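Local coordinates for protein PAN2-PAN3 deadenylation complex catalytic subunit pan2 (Neurospora crassa, PDB 4CZW) that probably shortens mRNA poly(A) tails as the catalytic exonuclease subunit of the Pan2-Pan3 deadenylation complex, here as its ubiquitin-protease-like and nuclease domains, at residues 205-210 / 270-275; 404-409 / 539-544; 492-497 / 523-528; 346-351 / 358-363. All coordinates share one frame; numbering follows the deposited sequence.

In the fold
Contacts 1 and 4 share the mixed sheet of the ubiquitin-protease-like domain, contact 1 pairing parallel strands, contact 4 antiparallel ones. Contact 3 is a parallel strand pair in the exonuclease domain. Contact 2 differs, joining helix 404-407 to the end of helix 529-541 through side chains, without strand pairing; that helix follows strand 525-527 of contact 3, and Leu539 CD1 meets Ile492 CD1 at 4.1 Å. All are partly buried, the centres of contacts 1 and 3 about 25 Å from the chain's centre, those of 2 and 4 about 18 Å. Backbone bonds carry contacts 1, 3 and 4, supplemented in turn by a tyrosine hydroxyl, an arginine over a tyrosine ring and an asparagine over an indole.

Contact 1. Residues 205-210 / 270-275; sequences VNKLCY and CTEITT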
loop_
_atom_site.group_PDB
_atom_site.type_symbol
_atom_site.label_atom_id
_atom_site.label_comp_id
_atom_site.label_asym_id
_atom_site.label_seq_id
_atom_site.Cartn_x
_atom_site.Cartn_y
_atom_site.Cartn_z
ATOM N N VAL A 205 -15.352 -7.836 7.385
ATOM C CA VAL A 205 -15.669 -6.450 7.709
ATOM C C VAL A 205 -17.111 -6.325 8.189
ATOM O O VAL A 205 -18.036 -6.797 7.531
ATOM C CB VAL A 205 -15.454 -5.525 6.495
ATOM C CG1 VAL A 205 -15.803 -4.088 6.852
ATOM C CG2 VAL A 205 -14.019 -5.622 5.998
ATOM N N ASN A 206 -17.298 -5.687 9.341
ATOM C CA ASN A 206 -18.630 -5.517 9.908
ATOM C C ASN A 206 -19.286 -4.203 9.497
ATOM O O ASN A 206 -18.607 -3.253 9.105
ATOM C CB ASN A 206 -18.571 -5.610 11.432
ATOM C CG ASN A 206 -18.311 -7.021 11.918
ATOM O OD1 ASN A 206 -17.172 -7.398 12.192
ATOM N ND2 ASN A 206 -19.373 -7.811 12.024
ATOM N N LYS A 207 -20.611 -4.161 9.586
ATOM C CA LYS A 207 -21.374 -2.971 9.228
ATOM C C LYS A 207 -22.141 -2.435 10.432
ATOM O O LYS A 207 -22.749 -3.200 11.177
ATOM C CB LYS A 207 -22.345 -3.276 8.087
ATOM C CG LYS A 207 -21.692 -3.842 6.838
ATOM C CD LYS A 207 -22.731 -4.142 5.769
ATOM C CE LYS A 207 -22.096 -4.742 4.525
ATOM N NZ LYS A 207 -23.110 -5.042 3.477
ATOM N N LEU A 208 -22.111 -1.120 10.616
ATOM C CA LEU A 208 -22.832 -0.489 11.716
ATOM C C LEU A 208 -24.338 -0.566 11.490
ATOM O O LEU A 208 -24.801 -0.655 10.353
ATOM C CB LEU A 208 -22.396 0.968 11.884
ATOM C CG LEU A 208 -20.936 1.205 12.278
ATOM C CD1 LEU A 208 -20.691 2.677 12.572
ATOM C CD2 LEU A 208 -20.551 0.343 13.470
ATOM N N CYS A 209 -25.099 -0.534 12.579
ATOM C CA CYS A 209 -26.553 -0.619 12.502
ATOM C C CYS A 209 -27.210 0.425 13.402
ATOM O O CYS A 209 -26.840 0.573 14.567
ATOM C CB CYS A 209 -27.027 -2.022 12.883
ATOM S SG CYS A 209 -28.807 -2.283 12.714
ATOM N N TYR A 210 -28.188 1.141 12.857
ATOM C CA TYR A 210 -28.842 2.226 13.583
ATOM C C TYR A 210 -30.305 1.910 13.883
ATOM O O TYR A 210 -30.978 1.255 13.088
ATOM C CB TYR A 210 -28.738 3.530 12.788
ATOM C CG TYR A 210 -27.327 3.878 12.371
ATOM C CD1 TYR A 210 -26.467 4.535 13.242
ATOM C CD2 TYR A 210 -26.854 3.547 11.108
ATOM C CE1 TYR A 210 -25.175 4.852 12.866
ATOM C CE2 TYR A 210 -25.565 3.861 10.724
ATOM C CZ TYR A 210 -24.730 4.514 11.606
ATOM O OH TYR A 210 -23.445 4.828 11.225
ATOM N N CYS A 270 -17.782 -0.550 8.623
ATOM C CA CYS A 270 -18.474 0.286 7.648
ATOM C C CYS A 270 -19.632 1.016 8.319
ATOM O O CYS A 270 -20.478 0.395 8.961
ATOM C CB CYS A 270 -18.981 -0.552 6.472
ATOM S SG CYS A 270 -17.678 -1.185 5.393
ATOM N N THR A 271 -19.663 2.335 8.166
ATOM C CA THR A 271 -20.641 3.167 8.861
ATOM C C THR A 271 -22.060 2.985 8.330
ATOM O O THR A 271 -23.025 3.077 9.090
ATOM C CB THR A 271 -20.268 4.658 8.768
ATOM O OG1 THR A 271 -20.138 5.034 7.392
ATOM C CG2 THR A 271 -18.953 4.922 9.487
ATOM N N GLU A 272 -22.174 2.732 7.028
ATOM C CA GLU A 272 -23.466 2.528 6.371
ATOM C C GLU A 272 -24.423 3.698 6.591
ATOM O O GLU A 272 -25.603 3.501 6.879
ATOM C CB GLU A 272 -24.114 1.227 6.855
ATOM C CG GLU A 272 -23.269 -0.013 6.618
ATOM C CD GLU A 272 -22.961 -0.238 5.151
ATOM O OE1 GLU A 272 -23.780 -0.880 4.462
ATOM O OE2 GLU A 272 -21.898 0.227 4.687
ATOM N N ILE A 273 -23.906 4.914 6.455
ATOM C CA ILE A 273 -24.721 6.117 6.588
ATOM C C ILE A 273 -25.579 6.326 5.343
ATOM O O ILE A 273 -25.055 6.528 4.248
ATOM C CB ILE A 273 -23.850 7.364 6.819
ATOM C CG1 ILE A 273 -23.006 7.196 8.084
ATOM C CG2 ILE A 273 -24.717 8.608 6.910
ATOM C CD1 ILE A 273 -22.030 8.327 8.322
ATOM N N THR A 274 -26.897 6.277 5.513
ATOM C CA THR A 274 -27.811 6.358 4.377
ATOM C C THR A 274 -28.826 7.492 4.502
ATOM O O THR A 274 -29.177 8.128 3.508
ATOM C CB THR A 274 -28.579 5.035 4.185
ATOM O OG1 THR A 274 -29.254 4.692 5.403
ATOM C CG2 THR A 274 -27.625 3.913 3.809
ATOM N N THR A 275 -29.299 7.743 5.718
ATOM C CA THR A 275 -30.347 8.734 5.931
ATOM C C THR A 275 -29.812 10.023 6.543
ATOM O O THR A 275 -28.671 10.083 6.996
ATOM C CB THR A 275 -31.461 8.185 6.841
ATOM O OG1 THR A 275 -30.948 7.990 8.165
ATOM C CG2 THR A 275 -31.985 6.863 6.302
#
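Cys270 is held between Asn206 and Leu208 by two straight backbone bonds, the single parallel bridge by which strand 206-207 joins strand 266-270 in the sheet of the ubiquitin-protease-like domain. Cys270 N gives to Asn206 O at 2.9 Å (N-H...O 173°), and Leu208 N gives to Cys270 O at 2.8 Å. Packing is close where Leu208 lays CD1 against Thr271 CA, at 3.7 Å, beside Trp282 of helix 276-282. Past the bridge the chains diverge, and Tyr210 reaches across, its hydroxyl giving a hydrogen bond to Thr271 O at 2.8 Å. That hydroxyl is also bonded to Trp282 NE1. A phenylalanine here would probably leave both Thr271 O and Trp282 NE1 without this mate. On the opposite face, Val205 CG1 meets Cys270 SG at 3.8 Å at the buried end, toward helix 130-149. Its looser, solvent end is where extended Lys207 crosses Glu272: Lys207 CB touches Glu272 CG at 3.7 Å, but Lys207 NZ stays 4.3 Å from Glu272 OE1, beyond a salt bridge. Glu272 OE2 has a long, weak ion pair with Lys135. Directed backbone and hydroxyl bonds therefore fix this edge, whereas the charges probably add only mild attraction.

Contact 2. Residues 404-409 / 539-544; sequences DWKTRL and LVNLGC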
loop_
_atom_site.group_PDB
_atom_site.type_symbol
_atom_site.label_atom_id
_atom_site.label_comp_id
_atom_site.label_asym_id
_atom_site.label_seq_id
_atom_site.Cartn_x
_atom_site.Cartn_y
_atom_site.Cartn_z
ATOM N N ASP A 404 11.747 -9.092 11.296
ATOM C CA ASP A 404 12.239 -10.371 10.795
ATOM C C ASP A 404 11.990 -10.529 9.297
ATOM O O ASP A 404 12.682 -11.295 8.625
ATOM C CB ASP A 404 11.596 -11.532 11.554
ATOM C CG ASP A 404 11.870 -11.476 13.044
ATOM O OD1 ASP A 404 12.835 -10.794 13.449
ATOM O OD2 ASP A 404 11.123 -12.120 13.811
ATOM N N TRP A 405 11.002 -9.805 8.778
ATOM C CA TRP A 405 10.709 -9.834 7.350
ATOM C C TRP A 405 11.886 -9.268 6.563
ATOM O O TRP A 405 12.161 -9.692 5.441
ATOM C CB TRP A 405 9.431 -9.049 7.034
ATOM C CG TRP A 405 9.543 -7.569 7.276
ATOM C CD1 TRP A 405 9.253 -6.903 8.431
ATOM C CD2 TRP A 405 9.973 -6.572 6.337
ATOM N NE1 TRP A 405 9.476 -5.556 8.271
ATOM C CE2 TRP A 405 9.918 -5.328 6.996
ATOM C CE3 TRP A 405 10.400 -6.614 5.006
ATOM C CZ2 TRP A 405 10.274 -4.135 6.368
ATOM C CZ3 TRP A 405 10.751 -5.428 4.385
ATOM C CH2 TRP A 405 10.687 -4.206 5.065
ATOM N N LYS A 406 12.581 -8.312 7.168
ATOM C CA LYS A 406 13.747 -7.697 6.552
ATOM C C LYS A 406 15.007 -8.482 6.901
ATOM O O LYS A 406 15.871 -8.700 6.052
ATOM C CB LYS A 406 13.879 -6.240 7.000
ATOM C CG LYS A 406 14.869 -5.414 6.198
ATOM C CD LYS A 406 14.772 -3.945 6.580
ATOM C CE LYS A 406 15.693 -3.086 5.732
ATOM N NZ LYS A 406 15.545 -1.640 6.061
ATOM N N THR A 407 15.096 -8.909 8.158
ATOM C CA THR A 407 16.237 -9.676 8.644
ATOM C C THR A 407 16.381 -11.004 7.905
ATOM O O THR A 407 17.468 -11.355 7.444
ATOM C CB THR A 407 16.124 -9.951 10.157
ATOM O OG1 THR A 407 16.176 -8.711 10.874
ATOM C CG2 THR A 407 17.255 -10.850 10.628
ATOM N N ARG A 408 15.280 -11.739 7.790
ATOM C CA ARG A 408 15.290 -13.015 7.085
ATOM C C ARG A 408 14.535 -12.917 5.762
ATOM O O ARG A 408 13.715 -13.776 5.436
ATOM C CB ARG A 408 14.693 -14.117 7.960
ATOM C CG ARG A 408 15.502 -14.406 9.215
ATOM C CD ARG A 408 15.027 -15.671 9.909
ATOM N NE ARG A 408 13.652 -15.560 10.384
ATOM C CZ ARG A 408 13.312 -15.083 11.576
ATOM N NH1 ARG A 408 14.248 -14.668 12.419
ATOM N NH2 ARG A 408 12.034 -15.018 11.927
ATOM N N LEU A 409 14.822 -11.861 5.009
ATOM C CA LEU A 409 14.223 -11.651 3.695
ATOM C C LEU A 409 14.607 -12.762 2.723
ATOM O O LEU A 409 15.779 -13.121 2.610
ATOM C CB LEU A 409 14.648 -10.292 3.135
ATOM C CG LEU A 409 14.277 -9.969 1.686
ATOM C CD1 LEU A 409 12.773 -9.821 1.532
ATOM C CD2 LEU A 409 14.996 -8.711 1.219
ATOM N N LEU A 539 16.442 -6.145 -3.571
ATOM C CA LEU A 539 17.737 -5.473 -3.640
ATOM C C LEU A 539 17.762 -4.188 -2.815
ATOM O O LEU A 539 18.791 -3.834 -2.240
ATOM C CB LEU A 539 18.098 -5.168 -5.096
ATOM C CG LEU A 539 18.422 -6.379 -5.972
ATOM C CD1 LEU A 539 18.580 -5.969 -7.427
ATOM C CD2 LEU A 539 19.675 -7.082 -5.470
ATOM N N VAL A 540 16.628 -3.497 -2.755
ATOM C CA VAL A 540 16.517 -2.289 -1.945
ATOM C C VAL A 540 16.614 -2.623 -0.459
ATOM O O VAL A 540 17.359 -1.983 0.283
ATOM C CB VAL A 540 15.195 -1.542 -2.214
ATOM C CG1 VAL A 540 15.004 -0.410 -1.216
ATOM C CG2 VAL A 540 15.168 -1.010 -3.637
ATOM N N ASN A 541 15.866 -3.638 -0.035
ATOM C CA ASN A 541 15.842 -4.035 1.370
ATOM C C ASN A 541 17.098 -4.784 1.804
ATOM O O ASN A 541 17.338 -4.960 2.999
ATOM C CB ASN A 541 14.605 -4.886 1.658
ATOM C CG ASN A 541 13.333 -4.064 1.711
ATOM O OD1 ASN A 541 13.058 -3.387 2.701
ATOM N ND2 ASN A 541 12.547 -4.118 0.641
ATOM N N LEU A 542 17.895 -5.230 0.840
ATOM C CA LEU A 542 19.180 -5.843 1.152
ATOM C C LEU A 542 20.209 -4.765 1.478
ATOM O O LEU A 542 21.255 -5.046 2.064
ATOM C CB LEU A 542 19.667 -6.717 -0.007
ATOM C CG LEU A 542 18.997 -8.085 -0.154
ATOM C CD1 LEU A 542 19.548 -8.832 -1.358
ATOM C CD2 LEU A 542 19.173 -8.906 1.112
ATOM N N GLY A 543 19.899 -3.530 1.096
ATOM C CA GLY A 543 20.750 -2.395 1.401
ATOM C C GLY A 543 21.655 -1.990 0.255
ATOM O O GLY A 543 22.593 -1.214 0.443
ATOM N N CYS A 544 21.373 -2.509 -0.936
ATOM C CA CYS A 544 22.197 -2.234 -2.108
ATOM C C CYS A 544 22.160 -0.764 -2.509
ATOM O O CYS A 544 21.186 -0.060 -2.244
ATOM C CB CYS A 544 21.753 -3.098 -3.289
ATOM S SG CYS A 544 21.939 -4.871 -3.028
#
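The short helix 404-407 and the C-terminal end of helix 529-541 approach mainly through side chains, their nearest CA atoms, those of Lys406 and Asn541, being 6.7 Å apart. The second helix finishes in a Schellman motif, with Gly543 at positive phi and Gly543 N and Cys544 N bonded back to Val540 O and Leu539 O. Asn541, on the last turn, carries most of the contact, and three side chains of 404-409 gather round it. Trp405 brings the far corner of its six-membered ring, CH2 lying 3.4 Å from Asn541 OD1, with indole and amide planes 76° apart. The indole gets there with CG between the backbone N and the carbonyl carbon (chi1 67°), and Lys406 CB covers one of its faces. Farther along, the extended Lys406 chain passes across the asparagine so that CE sits 3.7 Å from Asn541 O. Leu409 supplies the apolar part: CD2 rests on Asn541 CB at 3.9 Å and also meets Leu542 CD2 at 4.2 Å. The amide has its polar partners outside the two segments. Asn541 ND2 bonds to Trp537 O in its own helix, while Asp90 and Lys94 of helix 81-94, which also touches Trp405, make weak bonds to ND2 and OD1. The contact thus ties helix 529-541 of the exonuclease domain to helix 404-407, where the side chain of Trp405 is about 8 Å from that of the zinc ligand His70. Chemically it is van der Waals packing around a buried amide, whose orientation is probably set chiefly by its bond to Trp537 O rather than by the 404-409 residues.

Contact 3. Residues 492-497 / 523-528; sequences IDDYIH and QRNLVS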
loop_
_atom_site.group_PDB
_atom_site.type_symbol
_atom_site.label_atom_id
_atom_site.label_comp_id
_atom_site.label_asym_id
_atom_site.label_seq_id
_atom_site.Cartn_x
_atom_site.Cartn_y
_atom_site.Cartn_z
ATOM N N ILE A 492 20.594 -8.987 -14.197
ATOM C CA ILE A 492 19.161 -8.847 -14.426
ATOM C C ILE A 492 18.910 -8.107 -15.733
ATOM O O ILE A 492 19.395 -6.993 -15.926
ATOM C CB ILE A 492 18.456 -8.088 -13.284
ATOM C CG1 ILE A 492 18.514 -8.886 -11.982
ATOM C CG2 ILE A 492 17.006 -7.808 -13.648
ATOM C CD1 ILE A 492 17.845 -8.192 -10.815
ATOM N N ASP A 493 18.161 -8.735 -16.632
ATOM C CA ASP A 493 17.745 -8.087 -17.870
ATOM C C ASP A 493 16.351 -8.571 -18.245
ATOM O O ASP A 493 16.168 -9.273 -19.240
ATOM C CB ASP A 493 18.739 -8.366 -19.000
ATOM C CG ASP A 493 18.470 -7.525 -20.234
ATOM O OD1 ASP A 493 17.922 -6.411 -20.090
ATOM O OD2 ASP A 493 18.807 -7.975 -21.349
ATOM N N ASP A 494 15.372 -8.191 -17.433
ATOM C CA ASP A 494 14.008 -8.673 -17.598
ATOM C C ASP A 494 13.177 -7.793 -18.524
ATOM O O ASP A 494 13.168 -6.569 -18.395
ATOM C CB ASP A 494 13.314 -8.775 -16.239
ATOM C CG ASP A 494 13.991 -9.761 -15.310
ATOM O OD1 ASP A 494 14.650 -10.695 -15.813
ATOM O OD2 ASP A 494 13.860 -9.604 -14.079
ATOM N N TYR A 495 12.485 -8.432 -19.459
ATOM C CA TYR A 495 11.468 -7.763 -20.256
ATOM C C TYR A 495 10.110 -8.048 -19.626
ATOM O O TYR A 495 9.884 -9.136 -19.094
ATOM C CB TYR A 495 11.512 -8.230 -21.711
ATOM C CG TYR A 495 12.668 -7.664 -22.507
ATOM C CD1 TYR A 495 13.980 -8.012 -22.210
ATOM C CD2 TYR A 495 12.447 -6.788 -23.562
ATOM C CE1 TYR A 495 15.038 -7.503 -22.938
ATOM C CE2 TYR A 495 13.499 -6.272 -24.295
ATOM C CZ TYR A 495 14.791 -6.634 -23.979
ATOM O OH TYR A 495 15.843 -6.123 -24.705
ATOM N N ILE A 496 9.209 -7.074 -19.677
ATOM C CA ILE A 496 7.954 -7.176 -18.940
ATOM C C ILE A 496 6.776 -7.586 -19.813
ATOM O O ILE A 496 6.450 -6.911 -20.790
ATOM C CB ILE A 496 7.608 -5.844 -18.251
ATOM C CG1 ILE A 496 8.806 -5.335 -17.446
ATOM C CG2 ILE A 496 6.382 -6.006 -17.364
ATOM C CD1 ILE A 496 9.320 -6.328 -16.435
ATOM N N HIS A 497 6.141 -8.696 -19.453
ATOM C CA HIS A 497 4.898 -9.100 -20.092
ATOM C C HIS A 497 3.778 -8.196 -19.597
ATOM O O HIS A 497 3.144 -8.473 -18.578
ATOM C CB HIS A 497 4.578 -10.568 -19.802
ATOM C CG HIS A 497 3.348 -11.069 -20.494
ATOM N ND1 HIS A 497 2.674 -10.332 -21.444
ATOM C CD2 HIS A 497 2.668 -12.235 -20.373
ATOM C CE1 HIS A 497 1.633 -11.020 -21.877
ATOM N NE2 HIS A 497 1.607 -12.179 -21.243
ATOM N N GLN A 523 12.564 -13.645 -27.491
ATOM C CA GLN A 523 13.819 -14.334 -27.216
ATOM C C GLN A 523 14.402 -13.841 -25.900
ATOM O O GLN A 523 15.513 -14.210 -25.516
ATOM C CB GLN A 523 14.817 -14.115 -28.354
ATOM C CG GLN A 523 14.417 -14.775 -29.660
ATOM C CD GLN A 523 14.385 -16.285 -29.557
ATOM O OE1 GLN A 523 13.418 -16.926 -29.966
ATOM N NE2 GLN A 523 15.449 -16.864 -29.010
ATOM N N ARG A 524 13.635 -13.004 -25.211
ATOM C CA ARG A 524 14.083 -12.380 -23.974
ATOM C C ARG A 524 13.630 -13.167 -22.752
ATOM O O ARG A 524 12.868 -14.126 -22.864
ATOM C CB ARG A 524 13.555 -10.949 -23.883
ATOM C CG ARG A 524 13.649 -10.157 -25.175
ATOM C CD ARG A 524 15.089 -9.954 -25.603
ATOM N NE ARG A 524 15.184 -9.128 -26.802
ATOM C CZ ARG A 524 16.328 -8.783 -27.383
ATOM N NH1 ARG A 524 17.482 -9.192 -26.874
ATOM N NH2 ARG A 524 16.320 -8.027 -28.472
ATOM N N ASN A 525 14.104 -12.750 -21.583
ATOM C CA ASN A 525 13.612 -13.301 -20.329
ATOM C C ASN A 525 12.330 -12.585 -19.928
ATOM O O ASN A 525 12.306 -11.820 -18.962
ATOM C CB ASN A 525 14.666 -13.174 -19.226
ATOM C CG ASN A 525 14.278 -13.916 -17.961
ATOM O OD1 ASN A 525 13.552 -14.909 -18.008
ATOM N ND2 ASN A 525 14.757 -13.432 -16.821
ATOM N N LEU A 526 11.267 -12.827 -20.687
ATOM C CA LEU A 526 9.993 -12.153 -20.469
ATOM C C LEU A 526 9.317 -12.646 -19.195
ATOM O O LEU A 526 9.020 -13.834 -19.058
ATOM C CB LEU A 526 9.070 -12.358 -21.672
ATOM C CG LEU A 526 7.832 -11.464 -21.739
ATOM C CD1 LEU A 526 8.236 -10.007 -21.875
ATOM C CD2 LEU A 526 6.939 -11.880 -22.891
ATOM N N VAL A 527 9.078 -11.730 -18.263
ATOM C CA VAL A 527 8.481 -12.082 -16.979
ATOM C C VAL A 527 7.294 -11.186 -16.642
ATOM O O VAL A 527 7.040 -10.189 -17.319
ATOM C CB VAL A 527 9.511 -11.989 -15.836
ATOM C CG1 VAL A 527 10.644 -12.982 -16.052
ATOM C CG2 VAL A 527 10.051 -10.571 -15.723
ATOM N N SER A 528 6.569 -11.552 -15.590
ATOM C CA SER A 528 5.444 -10.756 -15.115
ATOM C C SER A 528 5.958 -9.508 -14.397
ATOM O O SER A 528 7.070 -9.516 -13.869
ATOM C CB SER A 528 4.554 -11.588 -14.187
ATOM O OG SER A 528 5.200 -11.847 -12.954
#
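Strands 492-496 and 525-527 run parallel in the twisted mixed sheet of the RNase H-like exonuclease fold, their axes 4.6 Å apart at closest and their directions 52° apart. Val527 N gives to Tyr495 O at 2.8 Å, nearly in line with the C=O, and His497 N gives to Val527 O at 2.8 Å; the bond from Tyr495 N to Asn525 O is weak. Tyr495 and Leu526 lie on one face of the sheet, Ile496 and Val527 on the other. There Val527 CG2 touches Asp494 CB at 3.8 Å, and the Asp494 carboxylate makes a salt bridge to Lys535 of helix 529-541. Leu526 CG stands anti to the backbone N (chi1 -167°), which brings the branch toward the neighbouring strand, CD1 meeting Tyr495 CB at 3.7 Å. Tyr495, whose side chain is about 7 Å from that of Glu447, a probable catalytic metal ligand, has one ring face covered by Arg524. This arginine bends at CG and then runs out along the ring, its guanidinium 5° from the ring plane and salt-bridged through NE to Asp516. Its CG makes a CH-pi contact over the middle of the Tyr495 ring, 3.6 Å from the centroid.

Contact 4. Residues 346-351 / 358-363; sequences VNVGRA and QDRWHL
Val346 pairs with His362 as an antiparallel hydrogen-bonded pair: Val346 N gives to His362 O at 3.0 Å, and His362 N returns a bond to Val346 O at 2.8 Å. Strands 339-347 and 361-365 are thereby joined in the sheet of the ubiquitin-protease-like domain. Asn347 follows, opposite Trp361 in a non-hydrogen-bonded pair with CA atoms 4.1 Å apart. Its CB lies over the indole, 3.5 Å from the centroid of the six-membered ring and 7° off the normal, and ND2 sits over the same face. With CG anti to the backbone N (chi1 -166°), Asn347 OD1 reaches forward to accept from Gly349 N at 3.0 Å, an Asx turn, while weak bonds link its amide to Arg360 N and Gln358 O. Val348 N bonds to Arg360 O at 3.2 Å, from above the carbonyl plane, and His362 ND1 reaches the same oxygen from the opposite face. Val348 CG2 touches His362 ND1 at 3.6 Å. Gly349 lays its CA against Arg360 CD. Arg350 then turns its guanidinium at right angles to the indole, NH2 being 4.1 Å from Trp361 CZ2, and salt-bridges Glu290. An alanine in place of Trp361 would strip the flat cover from Asn347, and is likely to open a gap beneath its CB and leave ND2 without the ring it lies over. One oxygen gripped by two donors and one amide steering the chain imply that polar bonds, backed by the indole, shape this turn.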
loop_
_atom_site.group_PDB
_atom_site.type_symbol
_atom_site.label_atom_id
_atom_site.label_comp_id
_atom_site.label_asym_id
_atom_site.label_seq_id
_atom_site.Cartn_x
_atom_site.Cartn_y
_atom_site.Cartn_z
ATOM N N VAL A 346 -5.884 10.026 10.312
ATOM C CA VAL A 346 -5.233 8.912 10.992
ATOM C C VAL A 346 -4.344 9.368 12.149
ATOM O O VAL A 346 -3.620 10.356 12.037
ATOM C CB VAL A 346 -4.376 8.091 10.000
ATOM C CG1 VAL A 346 -3.695 6.927 10.702
ATOM C CG2 VAL A 346 -5.228 7.593 8.843
ATOM N N ASN A 347 -4.413 8.643 13.263
ATOM C CA ASN A 347 -3.478 8.835 14.364
ATOM C C ASN A 347 -2.215 8.016 14.111
ATOM O O ASN A 347 -2.190 6.810 14.354
ATOM C CB ASN A 347 -4.121 8.438 15.694
ATOM C CG ASN A 347 -3.337 8.932 16.900
ATOM O OD1 ASN A 347 -2.108 9.007 16.874
ATOM N ND2 ASN A 347 -4.051 9.274 17.966
ATOM N N VAL A 348 -1.167 8.677 13.626
ATOM C CA VAL A 348 0.063 7.990 13.243
ATOM C C VAL A 348 0.888 7.544 14.447
ATOM O O VAL A 348 1.954 6.948 14.291
ATOM C CB VAL A 348 0.946 8.881 12.347
ATOM C CG1 VAL A 348 0.191 9.281 11.090
ATOM C CG2 VAL A 348 1.413 10.110 13.112
ATOM N N GLY A 349 0.393 7.832 15.647
ATOM C CA GLY A 349 1.095 7.473 16.864
ATOM C C GLY A 349 0.988 6.000 17.208
ATOM O O GLY A 349 1.809 5.472 17.959
ATOM N N ARG A 350 -0.023 5.335 16.657
ATOM C CA ARG A 350 -0.251 3.920 16.932
ATOM C C ARG A 350 0.890 3.058 16.396
ATOM O O ARG A 350 1.270 2.062 17.014
ATOM C CB ARG A 350 -1.576 3.456 16.320
ATOM C CG ARG A 350 -2.731 4.434 16.478
ATOM C CD ARG A 350 -3.089 4.678 17.933
ATOM N NE ARG A 350 -4.285 5.508 18.054
ATOM C CZ ARG A 350 -4.758 5.979 19.203
ATOM N NH1 ARG A 350 -4.137 5.708 20.341
ATOM N NH2 ARG A 350 -5.855 6.727 19.213
ATOM N N ALA A 351 1.432 3.449 15.247
ATOM C CA ALA A 351 2.492 2.685 14.596
ATOM C C ALA A 351 3.874 3.254 14.909
ATOM O O ALA A 351 4.833 3.021 14.175
ATOM C CB ALA A 351 2.265 2.649 13.091
ATOM N N GLN A 358 0.407 11.296 22.726
ATOM C CA GLN A 358 -0.377 10.219 22.133
ATOM C C GLN A 358 -1.212 10.715 20.957
ATOM O O GLN A 358 -1.465 9.972 20.008
ATOM C CB GLN A 358 -1.286 9.576 23.185
ATOM C CG GLN A 358 -0.540 8.858 24.297
ATOM C CD GLN A 358 -1.473 8.250 25.326
ATOM O OE1 GLN A 358 -2.637 8.639 25.431
ATOM N NE2 GLN A 358 -0.967 7.289 26.090
ATOM N N ASP A 359 -1.635 11.972 21.025
ATOM C CA ASP A 359 -2.448 12.563 19.968
ATOM C C ASP A 359 -1.587 13.065 18.815
ATOM O O ASP A 359 -1.037 14.164 18.868
ATOM C CB ASP A 359 -3.302 13.704 20.524
ATOM C CG ASP A 359 -4.333 13.224 21.526
ATOM O OD1 ASP A 359 -4.826 12.086 21.374
ATOM O OD2 ASP A 359 -4.651 13.984 22.465
ATOM N N ARG A 360 -1.475 12.246 17.773
ATOM C CA ARG A 360 -0.695 12.599 16.595
ATOM C C ARG A 360 -1.524 12.416 15.327
ATOM O O ARG A 360 -1.105 11.735 14.392
ATOM C CB ARG A 360 0.579 11.757 16.522
ATOM C CG ARG A 360 1.467 11.868 17.752
ATOM C CD ARG A 360 2.740 11.055 17.591
ATOM N NE ARG A 360 3.476 11.438 16.391
ATOM C CZ ARG A 360 4.330 12.453 16.331
ATOM N NH1 ARG A 360 4.559 13.195 17.407
ATOM N NH2 ARG A 360 4.956 12.729 15.195
ATOM N N TRP A 361 -2.703 13.030 15.306
ATOM C CA TRP A 361 -3.620 12.893 14.179
ATOM C C TRP A 361 -3.173 13.713 12.972
ATOM O O TRP A 361 -2.723 14.851 13.111
ATOM C CB TRP A 361 -5.033 13.305 14.597
ATOM C CG TRP A 361 -5.617 12.422 15.655
ATOM C CD1 TRP A 361 -5.484 12.563 17.007
ATOM C CD2 TRP A 361 -6.427 11.258 15.451
ATOM N NE1 TRP A 361 -6.162 11.559 17.655
ATOM C CE2 TRP A 361 -6.748 10.745 16.724
ATOM C CE3 TRP A 361 -6.911 10.600 14.316
ATOM C CZ2 TRP A 361 -7.532 9.605 16.891
ATOM C CZ3 TRP A 361 -7.689 9.469 14.485
ATOM C CH2 TRP A 361 -7.992 8.983 15.764
ATOM N N HIS A 362 -3.306 13.123 11.788
ATOM C CA HIS A 362 -2.944 13.798 10.547
ATOM C C HIS A 362 -4.028 13.651 9.485
ATOM O O HIS A 362 -4.706 12.625 9.411
ATOM C CB HIS A 362 -1.620 13.257 10.005
ATOM C CG HIS A 362 -0.421 13.705 10.780
ATOM N ND1 HIS A 362 -0.092 13.182 12.012
ATOM C CD2 HIS A 362 0.529 14.627 10.496
ATOM C CE1 HIS A 362 1.011 13.763 12.453
ATOM N NE2 HIS A 362 1.407 14.644 11.552
ATOM N N LEU A 363 -4.183 14.682 8.663
ATOM C CA LEU A 363 -5.120 14.645 7.549
ATOM C C LEU A 363 -4.409 14.244 6.261
ATOM O O LEU A 363 -3.525 14.954 5.784
ATOM C CB LEU A 363 -5.802 16.003 7.373
ATOM C CG LEU A 363 -6.603 16.200 6.085
ATOM C CD1 LEU A 363 -7.742 15.197 5.989
ATOM C CD2 LEU A 363 -7.128 17.625 5.990
#